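PDB 2PYX: tryptophan halogenase from Shewanella frigidimarina, which probably binds FAD and acts as a flavin-dependent tryptophan halogenase with monooxygenase-like chemistry. Local coordinates for residues 43-48 with 189-194; 87-92 with 169-174. All blocks are in the same frame, centred on the assembly; numbering follows the deposited sequence. Where two conformers were deposited one is given.

Interaction 1. Residues 43-48 with 189-194; sequences LNITLI and LGVTHI
T46, L47 and I48 pair with T192, H193 and I194 as neighbouring parallel strands. The axes of strands 44-48 and 192-194 come within 4.7 Å and run 23° apart. Three backbone bonds join them. T192 N donates to I45 O at 3.0 Å. L47 N donates to T192 O and I194 N to L47 O, each nearly straight. L47 thus uses both its N and its O on the same partner strand, and CA-H...O contacts from T46, H193 and I48 fill in between. Ahead of the paired residues the chains are bridged by water. Water 1 accepts a bond from I45 N and lies 3.0 Å from G190 O, one of several acceptors that compete for its protons. Water 2 links the oxygens N44 OD1, I45 O and T192 OG1.

This is one edge of the mainly parallel sheet of a Rossmann-type domain, which probably binds FAD. Strand 192-195 is an edge strand of the sheet within this chain. Strand 44-49 lies between it and strand 9-13, which leads into the glycine-rich turn predicted to bind FAD.

One face carries T46, I48, T192 and I194. With T46 OG1 beside the backbone N (chi1 -59°), T46 CG2 is left anti to that N and meets I194 CD1 at 3.6 Å. The two threonines lie alongside each other, with T46 OG1 against T192 CB.

The other face looks toward helices 16-31 and 174-187. There I45 CG2 touches V191 CG1 at 4.1 Å. L47 lies alongside H193, with the two CD2 atoms 4.2 Å apart. The H193 ring turns its edge to L47 O, 3.7 Å from H193 CD2. Its NE2 is hydrogen-bonded to E49, and W20 stacks with the ring edge-to-face.

Interaction 2. Residues 87-92 with 169-174; sequences SFKQGS and GYHLNA
K89 and S87 each form two backbone hydrogen bonds with the opposite strand. S87 N donates to H171 O and H171 N to S87 O, both at 2.9 Å. K89 N donates to G169 O, and G169 N returns a bond to K89 O, both at 2.8 Å. K89 N stands well above the carbonyl plane of G169, 51° out of it, although the N-H itself points straight at the oxygen. F88 and Y170 form the non-hydrogen-bonded pair between them. The strands are antiparallel but strongly skewed: the axes of 87-89 and 169-172 run at 132°.

The main side-chain contact is CH-pi. K89 CB sits over one face of the H171 imidazole, 3.8 Å from the ring centroid. The lysine is extended, with CG anti to the backbone N (chi1 172°), and its chain crosses the histidine at about a right angle. K89 CG and CD follow close to H171 NE2, the nearer being CG at 3.6 Å.

Here strand 169-172 joins the large mixed sheet of the halogenase fold. K89 is predicted to be the catalytic lysine and to bind 7-chloro-L-tryptophan. Its NZ bonds to T62 O.

Polar contacts fix the ring further. Water 3 lies in the ring plane at the H171 edge, bonded to ND1, and also reaches S87 OG and F88 O. The second ring nitrogen, NE2, is hydrogen-bonded to T274 OG1.

The F88 and Y170 side chains diverge from the pair. Apolar contact between them is slight: F88 CD1 and Y170 CE1 come to 4.4 Å. Beyond them, Y170 OH bonds to E77, and F88 packs on helix 511-520.

Overall arrangement
Interactions 1 and 2 do not touch. Their centres are about 28 Å apart and their nearest atoms about 12 Å. Both segments of interaction 2 fall in the stretch of chain between the two segments of interaction 1, and helix 174-187 leads from one contact to the other. Interaction 1 borders the predicted FAD site: the L47 side chain lies about 4 Å from G15, and that of I48 about 4 Å from that of V198. Interaction 2 belongs to the predicted substrate site, where the K89 side chain lies about 7 Å from that of E361. This split is consistent with flavin and substrate binding in separate regions of one fold.

Interaction 1. Residues 43-48 with 189-194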
loop_
_atom_site.group_PDB
_atom_site.type_symbol
_atom_site.label_atom_id
_atom_site.label_comp_id
_atom_site.label_asym_id
_atom_site.label_seq_id
_atom_site.Cartn_x
_atom_site.Cartn_y
_atom_site.Cartn_z
ATOM N N LEU A 43 -23.924 3.664 -15.273
ATOM C CA LEU A 43 -22.762 4.447 -15.598
ATOM C C LEU A 43 -22.216 4.067 -16.962
ATOM O O LEU A 43 -22.115 2.877 -17.294
ATOM C CB LEU A 43 -21.611 4.226 -14.602
ATOM C CG LEU A 43 -21.924 4.552 -13.141
ATOM C CD1 LEU A 43 -20.665 4.355 -12.325
ATOM C CD2 LEU A 43 -22.465 5.951 -12.976
ATOM N N ASN A 44 -21.810 5.089 -17.692
ATOM C CA ASN A 44 -21.114 4.925 -18.959
ATOM C C ASN A 44 -19.676 5.331 -18.704
ATOM O O ASN A 44 -19.357 6.519 -18.582
ATOM C CB ASN A 44 -21.743 5.787 -20.059
ATOM C CG ASN A 44 -21.097 5.558 -21.427
ATOM O OD1 ASN A 44 -20.600 4.476 -21.713
ATOM N ND2 ASN A 44 -21.093 6.598 -22.266
ATOM N N ILE A 45 -18.816 4.327 -18.569
ATOM C CA ILE A 45 -17.431 4.539 -18.177
ATOM C C ILE A 45 -16.501 4.343 -19.381
ATOM O O ILE A 45 -16.549 3.304 -20.038
ATOM C CB ILE A 45 -17.037 3.549 -17.074
ATOM C CG1 ILE A 45 -17.962 3.631 -15.859
ATOM C CG2 ILE A 45 -15.568 3.772 -16.669
ATOM C CD1 ILE A 45 -17.878 2.393 -15.025
ATOM N N THR A 46 -15.700 5.358 -19.679
ATOM C CA THR A 46 -14.704 5.322 -20.733
ATOM C C THR A 46 -13.331 5.593 -20.123
ATOM O O THR A 46 -13.158 6.551 -19.360
ATOM C CB THR A 46 -15.015 6.384 -21.810
ATOM O OG1 THR A 46 -16.322 6.155 -22.372
ATOM C CG2 THR A 46 -13.945 6.390 -22.927
ATOM N N LEU A 47 -12.352 4.784 -20.499
ATOM C CA LEU A 47 -10.988 4.930 -20.083
ATOM C C LEU A 47 -10.139 5.273 -21.293
ATOM O O LEU A 47 -10.116 4.494 -22.258
ATOM C CB LEU A 47 -10.473 3.684 -19.344
ATOM C CG LEU A 47 -9.098 3.827 -18.644
ATOM C CD1 LEU A 47 -9.008 2.895 -17.456
ATOM C CD2 LEU A 47 -7.961 3.515 -19.585
ATOM N N ILE A 48 -9.460 6.417 -21.244
ATOM C CA ILE A 48 -8.569 6.876 -22.326
ATOM C C ILE A 48 -7.153 6.633 -21.832
ATOM O O ILE A 48 -6.710 7.231 -20.842
ATOM C CB ILE A 48 -8.755 8.368 -22.657
ATOM C CG1 ILE A 48 -10.201 8.663 -23.051
ATOM C CG2 ILE A 48 -7.764 8.760 -23.788
ATOM C CD1 ILE A 48 -10.553 10.137 -23.128
ATOM N N LEU A 189 -17.107 -6.156 -17.858
ATOM C CA LEU A 189 -17.750 -5.053 -17.126
ATOM C C LEU A 189 -18.159 -3.873 -17.989
ATOM O O LEU A 189 -18.607 -2.870 -17.470
ATOM C CB LEU A 189 -16.852 -4.571 -15.974
ATOM C CG LEU A 189 -16.439 -5.603 -14.930
ATOM C CD1 LEU A 189 -15.629 -4.916 -13.856
ATOM C CD2 LEU A 189 -17.631 -6.292 -14.337
ATOM N N GLY A 190 -18.081 -3.988 -19.316
ATOM C CA GLY A 190 -18.631 -2.964 -20.203
ATOM C C GLY A 190 -17.934 -1.611 -20.280
ATOM O O GLY A 190 -18.530 -0.626 -20.761
ATOM N N VAL A 191 -16.683 -1.564 -19.826
ATOM C CA VAL A 191 -15.889 -0.346 -19.897
ATOM C C VAL A 191 -15.399 -0.125 -21.340
ATOM O O VAL A 191 -14.895 -1.057 -21.993
ATOM C CB VAL A 191 -14.732 -0.400 -18.894
ATOM C CG1 VAL A 191 -13.845 0.835 -19.002
ATOM C CG2 VAL A 191 -15.334 -0.504 -17.486
ATOM N N THR A 192 -15.590 1.091 -21.833
ATOM C CA THR A 192 -15.089 1.486 -23.157
ATOM C C THR A 192 -13.644 1.925 -23.041
ATOM O O THR A 192 -13.303 2.740 -22.180
ATOM C CB THR A 192 -15.929 2.589 -23.738
ATOM O OG1 THR A 192 -17.286 2.125 -23.887
ATOM C CG2 THR A 192 -15.370 3.034 -25.105
ATOM N N HIS A 193 -12.785 1.374 -23.904
ATOM C CA HIS A 193 -11.350 1.617 -23.869
ATOM C C HIS A 193 -10.968 2.407 -25.124
ATOM O O HIS A 193 -11.264 1.980 -26.250
ATOM C CB HIS A 193 -10.647 0.268 -23.839
ATOM C CG HIS A 193 -9.177 0.319 -23.589
ATOM N ND1 HIS A 193 -8.354 -0.775 -23.756
ATOM C CD2 HIS A 193 -8.386 1.318 -23.128
ATOM C CE1 HIS A 193 -7.123 -0.451 -23.412
ATOM N NE2 HIS A 193 -7.108 0.824 -23.050
ATOM N N ILE A 194 -10.315 3.541 -24.936
ATOM C CA ILE A 194 -9.797 4.341 -26.070
ATOM C C ILE A 194 -8.312 4.451 -25.869
ATOM O O ILE A 194 -7.860 4.839 -24.788
ATOM C CB ILE A 194 -10.401 5.746 -26.133
ATOM C CG1 ILE A 194 -11.900 5.675 -26.355
ATOM C CG2 ILE A 194 -9.716 6.571 -27.242
ATOM C CD1 ILE A 194 -12.583 7.020 -26.233
HETATM O O HOH W 1 -19.567 1.562 -18.908
HETATM O O HOH W 2 -18.730 2.599 -21.677
#

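Interaction 2. Residues 87-92 with 169-174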
loop_
_atom_site.group_PDB
_atom_site.type_symbol
_atom_site.label_atom_id
_atom_site.label_comp_id
_atom_site.label_asym_id
_atom_site.label_seq_id
_atom_site.Cartn_x
_atom_site.Cartn_y
_atom_site.Cartn_z
ATOM N N SER A 87 2.564 -13.547 -5.363
ATOM C CA SER A 87 2.778 -14.361 -4.173
ATOM C C SER A 87 2.046 -13.687 -3.005
ATOM O O SER A 87 1.549 -12.548 -3.118
ATOM C CB SER A 87 4.270 -14.527 -3.866
ATOM O OG SER A 87 4.485 -15.480 -2.836
ATOM N N PHE A 88 1.958 -14.383 -1.866
ATOM C CA PHE A 88 1.251 -13.883 -0.691
ATOM C C PHE A 88 2.159 -13.038 0.146
ATOM O O PHE A 88 3.271 -13.445 0.445
ATOM C CB PHE A 88 0.723 -15.054 0.149
ATOM C CG PHE A 88 -0.111 -16.003 -0.645
ATOM C CD1 PHE A 88 -1.399 -15.666 -1.023
ATOM C CD2 PHE A 88 0.411 -17.204 -1.061
ATOM C CE1 PHE A 88 -2.143 -16.552 -1.791
ATOM C CE2 PHE A 88 -0.327 -18.073 -1.840
ATOM C CZ PHE A 88 -1.593 -17.744 -2.198
ATOM N N LYS A 89 1.645 -11.887 0.579
ATOM C CA LYS A 89 2.382 -10.970 1.456
ATOM C C LYS A 89 1.652 -10.890 2.798
ATOM O O LYS A 89 0.476 -10.562 2.833
ATOM C CB LYS A 89 2.427 -9.583 0.817
ATOM C CG LYS A 89 2.999 -8.496 1.700
ATOM C CD LYS A 89 2.878 -7.129 1.060
ATOM C CE LYS A 89 3.261 -6.051 2.036
ATOM N NZ LYS A 89 2.879 -4.724 1.469
ATOM N N GLN A 90 2.348 -11.154 3.893
ATOM C CA GLN A 90 1.779 -11.153 5.242
ATOM C C GLN A 90 2.203 -9.996 6.133
ATOM O O GLN A 90 1.874 -9.964 7.324
ATOM C CB GLN A 90 2.073 -12.497 5.925
ATOM C CG GLN A 90 1.301 -13.615 5.271
ATOM C CD GLN A 90 1.508 -14.916 5.990
ATOM O OE1 GLN A 90 1.010 -15.116 7.105
ATOM N NE2 GLN A 90 2.280 -15.801 5.371
ATOM N N GLY A 91 2.924 -9.041 5.534
ATOM C CA GLY A 91 3.371 -7.826 6.218
ATOM C C GLY A 91 4.727 -7.391 5.709
ATOM O O GLY A 91 5.115 -7.730 4.589
ATOM N N SER A 92 5.394 -6.566 6.513
ATOM C CA SER A 92 6.731 -6.043 6.235
ATOM C C SER A 92 7.652 -6.390 7.386
ATOM O O SER A 92 7.316 -6.173 8.550
ATOM C CB SER A 92 6.723 -4.526 6.091
ATOM O OG SER A 92 5.976 -4.093 4.964
ATOM N N GLY A 169 -2.138 -9.819 2.025
ATOM C CA GLY A 169 -2.232 -9.185 0.710
ATOM C C GLY A 169 -1.293 -9.910 -0.247
ATOM O O GLY A 169 -0.996 -11.096 -0.079
ATOM N N TYR A 170 -0.789 -9.179 -1.231
ATOM C CA TYR A 170 0.011 -9.771 -2.288
ATOM C C TYR A 170 1.294 -9.004 -2.613
ATOM O O TYR A 170 1.407 -7.807 -2.378
ATOM C CB TYR A 170 -0.798 -9.888 -3.582
ATOM C CG TYR A 170 -2.141 -10.588 -3.419
ATOM C CD1 TYR A 170 -2.233 -11.975 -3.461
ATOM C CD2 TYR A 170 -3.299 -9.842 -3.263
ATOM C CE1 TYR A 170 -3.462 -12.609 -3.338
ATOM C CE2 TYR A 170 -4.526 -10.452 -3.113
ATOM C CZ TYR A 170 -4.598 -11.840 -3.160
ATOM O OH TYR A 170 -5.830 -12.447 -3.042
ATOM N N HIS A 171 2.237 -9.738 -3.195
ATOM C CA HIS A 171 3.267 -9.171 -4.064
ATOM C C HIS A 171 2.846 -9.516 -5.493
ATOM O O HIS A 171 2.429 -10.654 -5.746
ATOM C CB HIS A 171 4.621 -9.808 -3.776
ATOM C CG HIS A 171 5.138 -9.553 -2.398
ATOM N ND1 HIS A 171 5.615 -10.559 -1.582
ATOM C CD2 HIS A 171 5.292 -8.399 -1.704
ATOM C CE1 HIS A 171 6.015 -10.032 -0.437
ATOM N NE2 HIS A 171 5.830 -8.723 -0.485
ATOM N N LEU A 172 2.968 -8.558 -6.409
ATOM C CA LEU A 172 2.471 -8.757 -7.772
ATOM C C LEU A 172 3.302 -7.994 -8.794
ATOM O O LEU A 172 4.046 -7.089 -8.437
ATOM C CB LEU A 172 0.981 -8.352 -7.867
ATOM C CG LEU A 172 0.592 -6.908 -7.476
ATOM C CD1 LEU A 172 0.859 -5.848 -8.568
ATOM C CD2 LEU A 172 -0.882 -6.803 -7.067
ATOM N N ASN A 173 3.149 -8.385 -10.054
ATOM C CA ASN A 173 3.683 -7.619 -11.196
ATOM C C ASN A 173 2.578 -6.643 -11.632
ATOM O O ASN A 173 1.514 -7.073 -12.106
ATOM C CB ASN A 173 4.028 -8.608 -12.312
ATOM C CG ASN A 173 4.518 -7.942 -13.594
ATOM O OD1 ASN A 173 3.973 -6.934 -14.058
ATOM N ND2 ASN A 173 5.517 -8.583 -14.231
ATOM N N ALA A 174 2.791 -5.356 -11.448
ATOM C CA ALA A 174 1.727 -4.376 -11.721
ATOM C C ALA A 174 1.290 -4.297 -13.177
ATOM O O ALA A 174 0.104 -4.063 -13.475
ATOM C CB ALA A 174 2.110 -2.997 -11.220
HETATM O O HOH W 3 5.601 -13.539 -0.987
#